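Local coordinates for hemin ABC transporter, periplasmic hemin-binding protein HutB (PDB 5KHL) that binds heme in the periplasm and probably delivers it to the membrane permease of an ABC transporter for import, at residues A143-K148 and G180-A185; P149-F154 and Q204-L209; A163-S168 and P187-Y192; E198-M203 and P229-T234; G220-L225 and Q238-V243. All coordinates share one frame; numbering follows the deposited sequence.

Contact 1 of 5, residues A143-K148 and G180-A185; sequences AKRPEK and GAHNPA
Two loops come closest at R145 and G180, whose CA atoms are 4.4 Å apart. G180 follows helix 171-178 and has positive phi (85°) with two bonds back into the last helical turn, a Schellman motif. Its alpha carbon lies close to the R145 backbone. The R145 side chain is extended from CG to NE, with CG anti to the backbone N (chi1 157°), and this carries the guanidinium past G180 toward H182. R145 NH1 comes 3.9 Å from G180 CA. R145 NH2 lies 4.0 Å from CE1 of H182, with the guanidinium and imidazole planes almost perpendicular (88°). A water links the loops. It accepts from R145 NH1 at 2.8 Å, in the plane of the guanidinium at its edge, and donates to A181 O at 2.6 Å. P146 adds its CD, 4.0 Å from G180 O. G180 O itself is hydrogen-bonded to Y270 OH. The contact thus joins the loop after helix 125-143 to the loop after helix 171-178. A181 packs on I176 and on L269 of helix 256-269, and the H182 backbone hydrogen-bonds to K150, just before strand 152-156, and to V152 within it.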
# COMPACT_ATOMS: atom_id res chain seq x y z
N ALA A 143 -14.38 -4.17 -14.95
CA ALA A 143 -15.67 -4.16 -15.63
C ALA A 143 -16.27 -2.76 -15.73
O ALA A 143 -16.96 -2.45 -16.69
CB ALA A 143 -16.67 -5.09 -14.94
N LYS A 144 -16.01 -1.91 -14.74
CA LYS A 144 -16.60 -0.57 -14.74
C LYS A 144 -15.75 0.45 -15.50
O LYS A 144 -16.05 1.64 -15.50
CB LYS A 144 -16.82 -0.07 -13.30
CG LYS A 144 -17.78 -0.88 -12.45
CD LYS A 144 -17.95 -0.20 -11.08
CE LYS A 144 -18.72 -1.05 -10.08
NZ LYS A 144 -20.14 -0.59 -9.99
N ARG A 145 -14.68 0.00 -16.14
CA ARG A 145 -13.85 0.93 -16.90
C ARG A 145 -14.55 1.39 -18.17
O ARG A 145 -14.89 0.57 -19.03
CB ARG A 145 -12.54 0.28 -17.28
CG ARG A 145 -11.88 0.92 -18.49
CD ARG A 145 -10.51 0.33 -18.74
NE ARG A 145 -9.71 1.16 -19.63
CZ ARG A 145 -8.64 1.85 -19.24
NH1 ARG A 145 -8.23 1.80 -17.98
NH2 ARG A 145 -7.97 2.58 -20.12
N PRO A 146 -14.75 2.72 -18.30
CA PRO A 146 -15.37 3.31 -19.51
C PRO A 146 -14.45 3.34 -20.73
O PRO A 146 -13.24 3.08 -20.63
CB PRO A 146 -15.71 4.74 -19.07
CG PRO A 146 -14.65 5.07 -18.01
CD PRO A 146 -14.39 3.74 -17.29
N GLU A 147 -15.04 3.66 -21.88
CA GLU A 147 -14.34 3.89 -23.15
C GLU A 147 -13.55 5.19 -23.12
O GLU A 147 -12.51 5.32 -23.79
CB GLU A 147 -15.33 3.92 -24.32
CG GLU A 147 -16.77 3.59 -23.95
CD GLU A 147 -17.47 4.69 -23.15
OE1 GLU A 147 -17.41 4.65 -21.90
OE2 GLU A 147 -18.10 5.58 -23.78
N LYS A 148 -14.07 6.15 -22.36
CA LYS A 148 -13.40 7.43 -22.16
C LYS A 148 -13.00 7.59 -20.70
O LYS A 148 -13.63 8.36 -19.97
CB LYS A 148 -14.30 8.60 -22.57
CG LYS A 148 -15.58 8.22 -23.32
CD LYS A 148 -16.03 9.36 -24.24
CE LYS A 148 -17.41 9.12 -24.84
NZ LYS A 148 -17.77 10.17 -25.84
N GLY A 180 -9.96 2.35 -13.45
CA GLY A 180 -10.31 2.62 -14.83
C GLY A 180 -10.02 4.05 -15.23
O GLY A 180 -10.71 4.61 -16.08
N ALA A 181 -9.00 4.65 -14.62
CA ALA A 181 -8.58 5.97 -15.04
C ALA A 181 -7.24 5.91 -15.77
O ALA A 181 -6.56 4.88 -15.76
CB ALA A 181 -8.50 6.91 -13.83
N HIS A 182 -6.89 7.00 -16.44
CA HIS A 182 -5.52 7.25 -16.90
C HIS A 182 -4.69 7.92 -15.81
O HIS A 182 -5.14 8.88 -15.18
CB HIS A 182 -5.50 8.16 -18.14
CG HIS A 182 -6.23 7.62 -19.32
ND1 HIS A 182 -5.84 6.48 -19.99
CD2 HIS A 182 -7.32 8.09 -19.98
CE1 HIS A 182 -6.66 6.26 -21.00
NE2 HIS A 182 -7.57 7.22 -21.02
N ASN A 183 -3.48 7.42 -15.60
CA ASN A 183 -2.49 8.15 -14.83
C ASN A 183 -1.59 8.92 -15.77
O ASN A 183 -0.64 8.36 -16.29
CB ASN A 183 -1.65 7.22 -13.96
CG ASN A 183 -0.60 7.97 -13.18
OD1 ASN A 183 -0.70 9.19 -13.00
ND2 ASN A 183 0.42 7.25 -12.70
N PRO A 184 -1.87 10.22 -15.98
CA PRO A 184 -1.13 11.01 -16.98
C PRO A 184 0.38 11.00 -16.73
O PRO A 184 1.18 11.17 -17.66
CB PRO A 184 -1.70 12.43 -16.82
CG PRO A 184 -2.93 12.30 -15.97
CD PRO A 184 -2.76 11.05 -15.14
N ALA A 185 0.76 10.80 -15.48
CA ALA A 185 2.18 10.74 -15.13
C ALA A 185 2.86 9.42 -15.50
O ALA A 185 4.08 9.38 -15.58
CB ALA A 185 2.34 11.00 -13.62
O HOH W 1 -5.79 2.72 -16.98

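Contact 2 of 5, residues P149-F154 and Q204-L209; sequences PKKVLF and QPDMVL
L153 lays its CD1 against the ring of P205, 3.8 Å from CG. On the other sheet face, V152 and M207 lie side by side and point the same way, while V152 CG1 meets L209 CG at 3.9 Å. F154 crosses L209 at about a right angle, its CD1 3.7 Å from L209 CB. Apart from P205, these residues lie on two adjacent parallel strands, 152-154 and 207-209, whose short axes differ in direction by 21°. V152 pairs with M207, L153 with V208 and F154 with L209. The ladder is regular here: L153 N donates to M207 O, and L153 O accepts from L209 N at 2.7 Å. Close CA-H...O contacts accompany it, such as V208 CA to L153 O. Before the strands, D206 makes a two-way link with K151. K151 N donates to D206 OD2 at 2.7 Å, and OD2 accepts with its anti lone pair, turned away from the other oxygen. In return, K151 O accepts from two amides. M207 N lies 3.2 Å from K151 O, in its carbonyl plane, whereas D206 N is tilted 35° from it. D206 CG sits beside its own backbone N (chi1 -58°), which directs the carboxylate back to the K151 amide. The K150 side chain crosses D206 at about a right angle and continues to L269 O, which its NZ bonds. The two are inner strands of a five-stranded mixed sheet, between strands 164-166 and 242-244. Helix 256-269 covers V152, M207 and L209 through L269 and I265, and helix 171-178 adds I176 and P172 on that face.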
# COMPACT_ATOMS: atom_id res chain seq x y z
N PRO A 149 -11.96 6.86 -20.27
CA PRO A 149 -11.46 7.00 -18.90
C PRO A 149 -11.09 8.44 -18.53
O PRO A 149 -10.63 9.21 -19.38
CB PRO A 149 -10.20 6.10 -18.90
CG PRO A 149 -10.44 5.11 -19.97
CD PRO A 149 -11.20 5.85 -21.03
N LYS A 150 -11.30 8.81 -17.27
CA LYS A 150 -10.88 10.13 -16.79
C LYS A 150 -9.40 10.14 -16.44
O LYS A 150 -8.71 9.14 -16.59
CB LYS A 150 -11.71 10.55 -15.58
CG LYS A 150 -13.11 10.99 -15.92
CD LYS A 150 -13.94 11.13 -14.65
CE LYS A 150 -15.29 11.74 -14.92
NZ LYS A 150 -16.13 11.74 -13.67
N LYS A 151 -8.91 11.28 -15.97
CA LYS A 151 -7.49 11.41 -15.63
C LYS A 151 -7.36 11.67 -14.14
O LYS A 151 -8.05 12.50 -13.59
CB LYS A 151 -6.84 12.54 -16.45
CG LYS A 151 -6.70 12.21 -17.93
CD LYS A 151 -6.29 13.42 -18.74
CE LYS A 151 -7.46 14.34 -19.04
NZ LYS A 151 -7.13 15.31 -20.14
N VAL A 152 -6.47 10.91 -13.51
CA VAL A 152 -6.28 10.91 -12.06
C VAL A 152 -4.79 10.92 -11.72
O VAL A 152 -4.03 10.10 -12.24
CB VAL A 152 -6.94 9.67 -11.38
CG1 VAL A 152 -6.52 9.55 -9.89
CG2 VAL A 152 -8.46 9.74 -11.50
N LEU A 153 -4.38 11.84 -10.86
CA LEU A 153 -3.02 11.84 -10.36
C LEU A 153 -3.00 11.58 -8.88
O LEU A 153 -3.90 12.01 -8.15
CB LEU A 153 -2.31 13.17 -10.64
CG LEU A 153 -1.88 13.57 -12.05
CD1 LEU A 153 -1.47 15.03 -12.02
CD2 LEU A 153 -0.76 12.68 -12.58
N PHE A 154 -1.95 10.90 -8.43
CA PHE A 154 -1.67 10.82 -7.02
C PHE A 154 -0.51 11.75 -6.67
O PHE A 154 0.57 11.64 -7.23
CB PHE A 154 -1.35 9.39 -6.60
CG PHE A 154 -1.02 9.26 -5.14
CD1 PHE A 154 -2.01 9.00 -4.22
CD2 PHE A 154 0.28 9.44 -4.70
CE1 PHE A 154 -1.70 8.89 -2.88
CE2 PHE A 154 0.59 9.33 -3.37
CZ PHE A 154 -0.39 9.05 -2.46
N GLN A 204 -3.72 17.95 -16.74
CA GLN A 204 -5.13 18.26 -16.52
C GLN A 204 -5.94 17.20 -15.75
O GLN A 204 -7.01 16.79 -16.20
CB GLN A 204 -5.78 18.51 -17.88
CG GLN A 204 -5.40 19.84 -18.50
CD GLN A 204 -5.94 21.02 -17.71
OE1 GLN A 204 -7.12 21.34 -17.77
NE2 GLN A 204 -5.06 21.67 -16.95
N PRO A 205 -5.44 16.78 -14.57
CA PRO A 205 -6.17 15.74 -13.84
C PRO A 205 -7.62 16.13 -13.53
O PRO A 205 -7.90 17.29 -13.24
CB PRO A 205 -5.37 15.61 -12.53
CG PRO A 205 -4.73 16.95 -12.36
CD PRO A 205 -4.38 17.39 -13.75
N ASP A 206 -8.52 15.16 -13.62
CA ASP A 206 -9.91 15.35 -13.22
C ASP A 206 -10.05 15.13 -11.72
O ASP A 206 -10.91 15.71 -11.04
CB ASP A 206 -10.82 14.39 -13.98
CG ASP A 206 -10.72 14.56 -15.48
OD1 ASP A 206 -11.11 15.64 -15.97
OD2 ASP A 206 -10.25 13.63 -16.17
N MET A 207 -9.17 14.29 -11.19
CA MET A 207 -9.17 14.01 -9.77
C MET A 207 -7.76 13.90 -9.25
O MET A 207 -6.89 13.27 -9.86
CB MET A 207 -9.95 12.72 -9.48
CG MET A 207 -9.95 12.32 -8.01
SD MET A 207 -10.67 10.69 -7.70
CE MET A 207 -12.40 11.12 -7.60
N VAL A 208 -7.52 14.49 -8.10
CA VAL A 208 -6.23 14.30 -7.47
C VAL A 208 -6.41 13.47 -6.19
O VAL A 208 -7.32 13.73 -5.39
CB VAL A 208 -5.56 15.65 -7.19
CG1 VAL A 208 -4.33 15.48 -6.30
CG2 VAL A 208 -5.21 16.31 -8.52
N LEU A 209 -5.58 12.45 -6.02
CA LEU A 209 -5.54 11.67 -4.79
C LEU A 209 -4.35 12.13 -3.93
O LEU A 209 -3.29 12.45 -4.48
CB LEU A 209 -5.43 10.17 -5.09
CG LEU A 209 -6.49 9.56 -6.01
CD1 LEU A 209 -6.23 8.06 -6.24
CD2 LEU A 209 -7.90 9.81 -5.47

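Contact 3 of 5, residues A163-S168 and P187-Y192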
# COMPACT_ATOMS: atom_id res chain seq x y z
N ALA A 163 6.22 18.99 -4.05
CA ALA A 163 5.11 18.09 -4.37
C ALA A 163 5.51 16.99 -5.34
O ALA A 163 5.80 17.27 -6.50
CB ALA A 163 3.95 18.89 -4.94
N ASN A 164 5.54 15.75 -4.87
CA ASN A 164 5.87 14.62 -5.74
C ASN A 164 4.65 13.98 -6.40
O ASN A 164 3.51 14.21 -6.01
CB ASN A 164 6.63 13.56 -4.96
CG ASN A 164 8.11 13.79 -5.00
OD1 ASN A 164 8.58 14.92 -5.00
ND2 ASN A 164 8.87 12.70 -5.05
N VAL A 165 4.92 13.16 -7.41
CA VAL A 165 3.87 12.44 -8.10
C VAL A 165 4.23 10.96 -8.28
O VAL A 165 5.39 10.59 -8.36
CB VAL A 165 3.58 13.08 -9.46
CG1 VAL A 165 4.73 12.83 -10.43
CG2 VAL A 165 2.25 12.56 -10.02
N ALA A 166 3.20 10.11 -8.29
CA ALA A 166 3.41 8.70 -8.58
C ALA A 166 3.32 8.44 -10.06
O ALA A 166 2.25 8.55 -10.66
CB ALA A 166 2.39 7.85 -7.85
N GLY A 167 4.46 8.10 -10.65
CA GLY A 167 4.50 7.67 -12.03
C GLY A 167 4.34 6.17 -12.13
O GLY A 167 3.66 5.55 -11.31
N SER A 168 4.97 5.58 -13.14
CA SER A 168 4.90 4.14 -13.35
C SER A 168 5.46 3.36 -12.15
O SER A 168 6.19 3.92 -11.32
CB SER A 168 5.68 3.75 -14.61
OG SER A 168 7.08 3.80 -14.37
N PRO A 187 3.35 7.22 -18.08
CA PRO A 187 4.40 6.96 -19.08
C PRO A 187 5.72 7.65 -18.73
O PRO A 187 6.72 6.99 -18.45
CB PRO A 187 3.80 7.54 -20.37
CG PRO A 187 2.76 8.54 -19.89
CD PRO A 187 2.20 7.95 -18.65
N SER A 188 5.70 8.98 -18.72
CA SER A 188 6.89 9.83 -18.54
C SER A 188 7.63 9.69 -17.20
O SER A 188 8.84 9.90 -17.13
CB SER A 188 6.48 11.29 -18.72
OG SER A 188 5.11 11.46 -18.43
N ILE A 189 6.90 9.38 -16.14
CA ILE A 189 7.51 9.35 -14.82
C ILE A 189 7.61 7.93 -14.30
O ILE A 189 6.70 7.12 -14.47
CB ILE A 189 6.72 10.21 -13.82
CG1 ILE A 189 6.44 11.58 -14.41
CG2 ILE A 189 7.49 10.36 -12.52
CD1 ILE A 189 7.70 12.29 -14.80
N THR A 190 8.72 7.64 -13.66
CA THR A 190 8.89 6.33 -13.08
C THR A 190 9.12 6.49 -11.59
O THR A 190 9.90 7.34 -11.16
CB THR A 190 10.03 5.57 -13.76
OG1 THR A 190 9.77 5.49 -15.17
CG2 THR A 190 10.15 4.17 -13.18
N SER A 191 8.39 5.70 -10.81
CA SER A 191 8.41 5.82 -9.36
C SER A 191 7.91 7.21 -8.93
O SER A 191 7.17 7.87 -9.66
CB SER A 191 9.82 5.53 -8.81
OG SER A 191 9.82 5.45 -7.39
N TYR A 192 8.31 7.64 -7.74
CA TYR A 192 7.90 8.94 -7.21
C TYR A 192 8.91 10.05 -7.52
O TYR A 192 10.06 10.00 -7.10
CB TYR A 192 7.71 8.83 -5.71
CG TYR A 192 6.62 7.89 -5.28
CD1 TYR A 192 6.90 6.55 -5.02
CD2 TYR A 192 5.31 8.33 -5.14
CE1 TYR A 192 5.91 5.69 -4.62
CE2 TYR A 192 4.31 7.47 -4.74
CZ TYR A 192 4.62 6.15 -4.48
OH TYR A 192 3.64 5.29 -4.08
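S168 and I189 share a short backbone bond, S168 N to I189 O at 2.7 Å. S168 O in turn accepts from S191 N at 2.9 Å. A third bond runs from G167 N to S191 O, also 2.9 Å. The S168 and T190 hydroxyls add a weak hydrogen bond, OG to OG1 at 3.3 Å. S168 OG stands between its backbone N and carbonyl carbon (chi1 75°), and there it also meets the T190 CG2 methyl. G167 packs closely on the opposing chain, its CA making a CA-H...O contact with I189 O at 3.3 Å. Further along, A166 and Y192 form an antiparallel non-hydrogen-bonded pair, and Y192 CA makes a CA-H...O contact with V165 O. This pair is where edge strand 192-194 joins strand 164-166 in the mixed sheet; the bonds at S168 prolong the pairing into the loops that flank helix 171-178. Y192 CG is anti to its carbonyl carbon (chi1 -63°), and the ring lies beside A166, with Y192 CE2 3.7 Å from A166 CB. P172 of helix 171-178 and L156 of strand 152-156 also touch Y192. V165 turns to the other face of the sheet, where its CG1 lies a loose 4.3 Å from I189 CG2 and where L153, A185 and L195 pack on it.

Contact 4 of 5, residues E198-M203 and P229-T234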
# COMPACT_ATOMS: atom_id res chain seq x y z
N GLU A 198 4.28 22.82 -14.47
CA GLU A 198 3.89 22.80 -15.89
C GLU A 198 3.29 21.47 -16.33
O GLU A 198 2.26 21.46 -17.04
CB GLU A 198 5.09 23.12 -16.79
CG GLU A 198 5.73 24.46 -16.50
CD GLU A 198 7.24 24.36 -16.33
OE1 GLU A 198 7.98 24.91 -17.17
OE2 GLU A 198 7.67 23.71 -15.35
N SER A 199 3.93 20.36 -15.95
CA SER A 199 3.44 19.02 -16.26
C SER A 199 2.03 18.83 -15.69
O SER A 199 1.15 18.29 -16.36
CB SER A 199 4.38 17.95 -15.70
OG SER A 199 5.69 18.07 -16.23
N MET A 200 1.82 19.31 -14.46
CA MET A 200 0.53 19.19 -13.80
C MET A 200 -0.54 19.94 -14.56
O MET A 200 -1.61 19.40 -14.84
CB MET A 200 0.59 19.69 -12.36
CG MET A 200 -0.63 19.25 -11.57
SD MET A 200 -0.66 19.95 -9.92
CE MET A 200 0.78 19.18 -9.20
N ILE A 201 -0.24 21.19 -14.90
CA ILE A 201 -1.12 21.95 -15.77
C ILE A 201 -1.41 21.20 -17.08
O ILE A 201 -2.55 21.12 -17.53
CB ILE A 201 -0.52 23.32 -16.12
CG1 ILE A 201 -0.30 24.16 -14.87
CG2 ILE A 201 -1.43 24.05 -17.07
CD1 ILE A 201 0.43 25.47 -15.18
N GLU A 202 -0.35 20.63 -17.67
CA GLU A 202 -0.48 19.90 -18.92
C GLU A 202 -1.34 18.65 -18.78
O GLU A 202 -2.18 18.37 -19.65
CB GLU A 202 0.91 19.53 -19.46
CG GLU A 202 0.89 18.89 -20.84
CD GLU A 202 -0.02 19.62 -21.83
OE1 GLU A 202 -0.68 18.93 -22.65
OE2 GLU A 202 -0.09 20.87 -21.82
N MET A 203 -1.14 17.90 -17.69
CA MET A 203 -1.83 16.62 -17.47
C MET A 203 -3.32 16.76 -17.17
O MET A 203 -4.09 15.82 -17.31
CB MET A 203 -1.17 15.84 -16.33
CG MET A 203 0.20 15.33 -16.66
SD MET A 203 1.06 14.74 -15.21
CE MET A 203 2.73 14.53 -15.85
N PRO A 229 -1.36 25.62 -5.61
CA PRO A 229 -2.25 26.65 -6.17
C PRO A 229 -2.45 26.53 -7.69
O PRO A 229 -3.32 27.21 -8.24
CB PRO A 229 -1.54 27.96 -5.83
CG PRO A 229 -0.19 27.58 -5.26
CD PRO A 229 0.01 26.12 -5.44
N MET A 230 -1.66 25.68 -8.34
CA MET A 230 -1.77 25.52 -9.79
C MET A 230 -2.83 24.50 -10.17
O MET A 230 -3.20 24.38 -11.34
CB MET A 230 -0.41 25.15 -10.39
CG MET A 230 0.69 26.18 -10.15
SD MET A 230 0.29 27.87 -10.67
CE MET A 230 -0.06 27.63 -12.41
N LEU A 231 -3.33 23.77 -9.17
CA LEU A 231 -4.48 22.89 -9.37
C LEU A 231 -5.69 23.68 -9.83
O LEU A 231 -6.58 23.14 -10.49
CB LEU A 231 -4.81 22.11 -8.10
CG LEU A 231 -3.87 20.94 -7.84
CD1 LEU A 231 -4.10 20.38 -6.42
CD2 LEU A 231 -4.07 19.85 -8.89
N ALA A 232 -5.71 24.97 -9.49
CA ALA A 232 -6.76 25.89 -9.92
C ALA A 232 -6.95 25.91 -11.44
O ALA A 232 -8.00 26.30 -11.93
CB ALA A 232 -6.45 27.31 -9.41
N ALA A 233 -5.92 25.49 -12.18
CA ALA A 233 -5.98 25.42 -13.64
C ALA A 233 -6.16 23.98 -14.15
O ALA A 233 -5.87 23.69 -15.31
CB ALA A 233 -4.74 26.05 -14.25
N THR A 234 -6.64 23.09 -13.28
CA THR A 234 -7.02 21.74 -13.66
C THR A 234 -8.48 21.54 -13.27
O THR A 234 -8.96 22.22 -12.38
CB THR A 234 -6.15 20.68 -12.98
OG1 THR A 234 -6.36 20.74 -11.56
CG2 THR A 234 -4.69 20.93 -13.27
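The turn 229-234, with a short 3-10 segment at 231-232, leads into helix 235-238 and packs on helix 197-203. T234 is the N-cap of the following helix. T234 OG1 donates to L231 O at 2.6 Å, in the carbonyl plane on a lone pair, and also caps G237 N. L231 O accepts the T234 backbone N as well, so two donors from one residue grip it. This leaves the T234 methyl for the neighbouring helix: CG2 is 3.8 Å from M200 O. The rest of the contact is apolar. M200 extends from the helix with CG anti to its backbone N (chi1 -166°), then bends at the last torsion. Its sulfur SD rests on L231 CD2 at 3.6 Å, the two side chains passing at a slant. I201, one residue on, reaches out with CD1 to the M230 methyl CE at 3.5 Å. M230 is bent twice along its chain, which folds its end back toward I201. Q204 ties the two elements together just beyond the helix, its NE2 donating to I201 O and A233 O. On the sheet side of the helix, M200 touches L155 and M203 touches L153, both of strand 152-156. T234 meanwhile touches P205, which leads into strand 207-210.

Contact 5 of 5, residues G220-L225 and Q238-V243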
# COMPACT_ATOMS: atom_id res chain seq x y z
N GLY A 220 -8.13 19.98 4.20
CA GLY A 220 -8.80 19.08 3.29
C GLY A 220 -8.67 19.61 1.89
O GLY A 220 -7.69 20.30 1.58
N ALA A 221 -9.66 19.29 1.05
CA ALA A 221 -9.69 19.68 -0.36
C ALA A 221 -9.20 21.11 -0.60
O ALA A 221 -8.15 21.30 -1.21
CB ALA A 221 -11.11 19.52 -0.92
N ASP A 222 -9.95 22.08 -0.11
CA ASP A 222 -9.58 23.49 -0.28
C ASP A 222 -8.16 23.79 0.24
O ASP A 222 -7.49 24.69 -0.25
CB ASP A 222 -10.60 24.40 0.43
CG ASP A 222 -12.05 23.96 0.23
OD1 ASP A 222 -12.53 23.13 1.03
OD2 ASP A 222 -12.70 24.46 -0.72
N ALA A 223 -7.71 23.03 1.23
CA ALA A 223 -6.41 23.26 1.84
C ALA A 223 -5.27 22.72 0.99
O ALA A 223 -4.23 23.37 0.87
CB ALA A 223 -6.36 22.65 3.22
N VAL A 224 -5.44 21.53 0.42
CA VAL A 224 -4.45 21.00 -0.51
C VAL A 224 -4.39 21.91 -1.75
O VAL A 224 -3.32 22.17 -2.31
CB VAL A 224 -4.76 19.54 -0.92
CG1 VAL A 224 -3.97 19.14 -2.15
CG2 VAL A 224 -4.48 18.60 0.25
N LEU A 225 -5.56 22.40 -2.16
CA LEU A 225 -5.64 23.44 -3.17
C LEU A 225 -4.84 24.67 -2.75
O LEU A 225 -4.15 25.27 -3.58
CB LEU A 225 -7.10 23.82 -3.43
CG LEU A 225 -7.72 23.49 -4.79
CD1 LEU A 225 -9.21 23.82 -4.76
CD2 LEU A 225 -7.03 24.26 -5.92
N GLN A 238 -10.43 23.07 -10.03
CA GLN A 238 -11.55 24.00 -10.18
C GLN A 238 -12.87 23.35 -9.72
O GLN A 238 -13.88 24.03 -9.52
CB GLN A 238 -11.64 24.53 -11.63
CG GLN A 238 -11.82 23.46 -12.71
CD GLN A 238 -11.39 23.93 -14.10
OE1 GLN A 238 -10.53 24.80 -14.26
NE2 GLN A 238 -11.98 23.32 -15.13
N ASN A 239 -12.85 22.03 -9.52
CA ASN A 239 -13.99 21.33 -8.92
C ASN A 239 -13.72 20.84 -7.50
O ASN A 239 -14.55 20.14 -6.92
CB ASN A 239 -14.43 20.15 -9.80
CG ASN A 239 -15.04 20.58 -11.12
OD1 ASN A 239 -14.69 20.06 -12.18
ND2 ASN A 239 -15.97 21.55 -11.07
N LYS A 240 -12.57 21.21 -6.94
CA LYS A 240 -12.13 20.74 -5.61
C LYS A 240 -12.30 19.22 -5.50
O LYS A 240 -12.71 18.69 -4.46
CB LYS A 240 -12.90 21.45 -4.50
CG LYS A 240 -12.86 22.99 -4.54
CD LYS A 240 -13.86 23.58 -3.55
CE LYS A 240 -14.04 25.08 -3.73
NZ LYS A 240 -12.87 25.85 -3.23
N ASN A 241 -12.01 18.52 -6.58
CA ASN A 241 -12.18 17.09 -6.61
C ASN A 241 -10.90 16.41 -6.10
O ASN A 241 -10.25 15.64 -6.81
CB ASN A 241 -12.58 16.64 -8.01
CG ASN A 241 -13.07 15.20 -8.05
OD1 ASN A 241 -12.94 14.52 -9.07
ND2 ASN A 241 -13.62 14.73 -6.95
N ILE A 242 -10.56 16.73 -4.86
CA ILE A 242 -9.35 16.26 -4.18
C ILE A 242 -9.71 15.23 -3.12
O ILE A 242 -10.33 15.55 -2.11
CB ILE A 242 -8.57 17.44 -3.56
CG1 ILE A 242 -7.99 18.31 -4.68
CG2 ILE A 242 -7.46 16.95 -2.64
CD1 ILE A 242 -7.85 19.75 -4.29
N VAL A 243 -9.30 13.98 -3.35
CA VAL A 243 -9.84 12.83 -2.63
C VAL A 243 -8.79 12.06 -1.82
O VAL A 243 -7.68 11.81 -2.29
CB VAL A 243 -10.53 11.86 -3.63
CG1 VAL A 243 -11.07 10.65 -2.93
CG2 VAL A 243 -11.64 12.59 -4.38
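I242 packs on A221, V224 and L225 of helix 221-227 from the start of strand 242-244. Its CD1 meets L225 CG at 3.8 Å and A221 O at 3.5 Å. I242 CG2 lies 4.1 Å from V224 CB. The CB atoms of A221 and I242 lie 4.2 Å apart, and this is also where the backbones come nearest. With CG1 beside the backbone N (chi1 -69°) and CG2 anti to it, the two branches of I242 diverge onto L225 and V224. Outward from this core, L225 CD1 touches the aliphatic part of K240 at CG, 3.7 Å away, the side chains crossing at about a right angle. K240 has positive phi as the C-prime residue of the Schellman motif that ends helix 235-238. Its chain bends at the last torsion (chi4 -74°), and NZ forms a salt bridge with D222 OD2 at 2.9 Å, nearly in line with the C-O bond. The bridge lies at the surface and closes the outer side of the contact. V224 also reaches V210 and L157, while L225 leans on L231. Behind I242, strand 242-244 pairs with strand 207-210 through V243 and V208, so helix 221-227 packs on the edge of the mixed sheet.

How the contacts relate
Contact 2 is the hub, pairing two inner strands of the mixed sheet. Contact 3 lies 13 Å away between centres and is joined through F154 O and A166 N, 3.2 Å apart. Contact 5 is 12 Å off on the other side, linked by V243 N to V208 O at 2.9 Å. Contact 1 borders the strand start, with H182 N 2.8 Å from K150 O, and reaches contact 3 through N183 ND2 and A166 O. Contact 4 packs on the entry to strand 207-210 and meets contact 5 through L231 and L225. All five belong to one lobe of the binding protein.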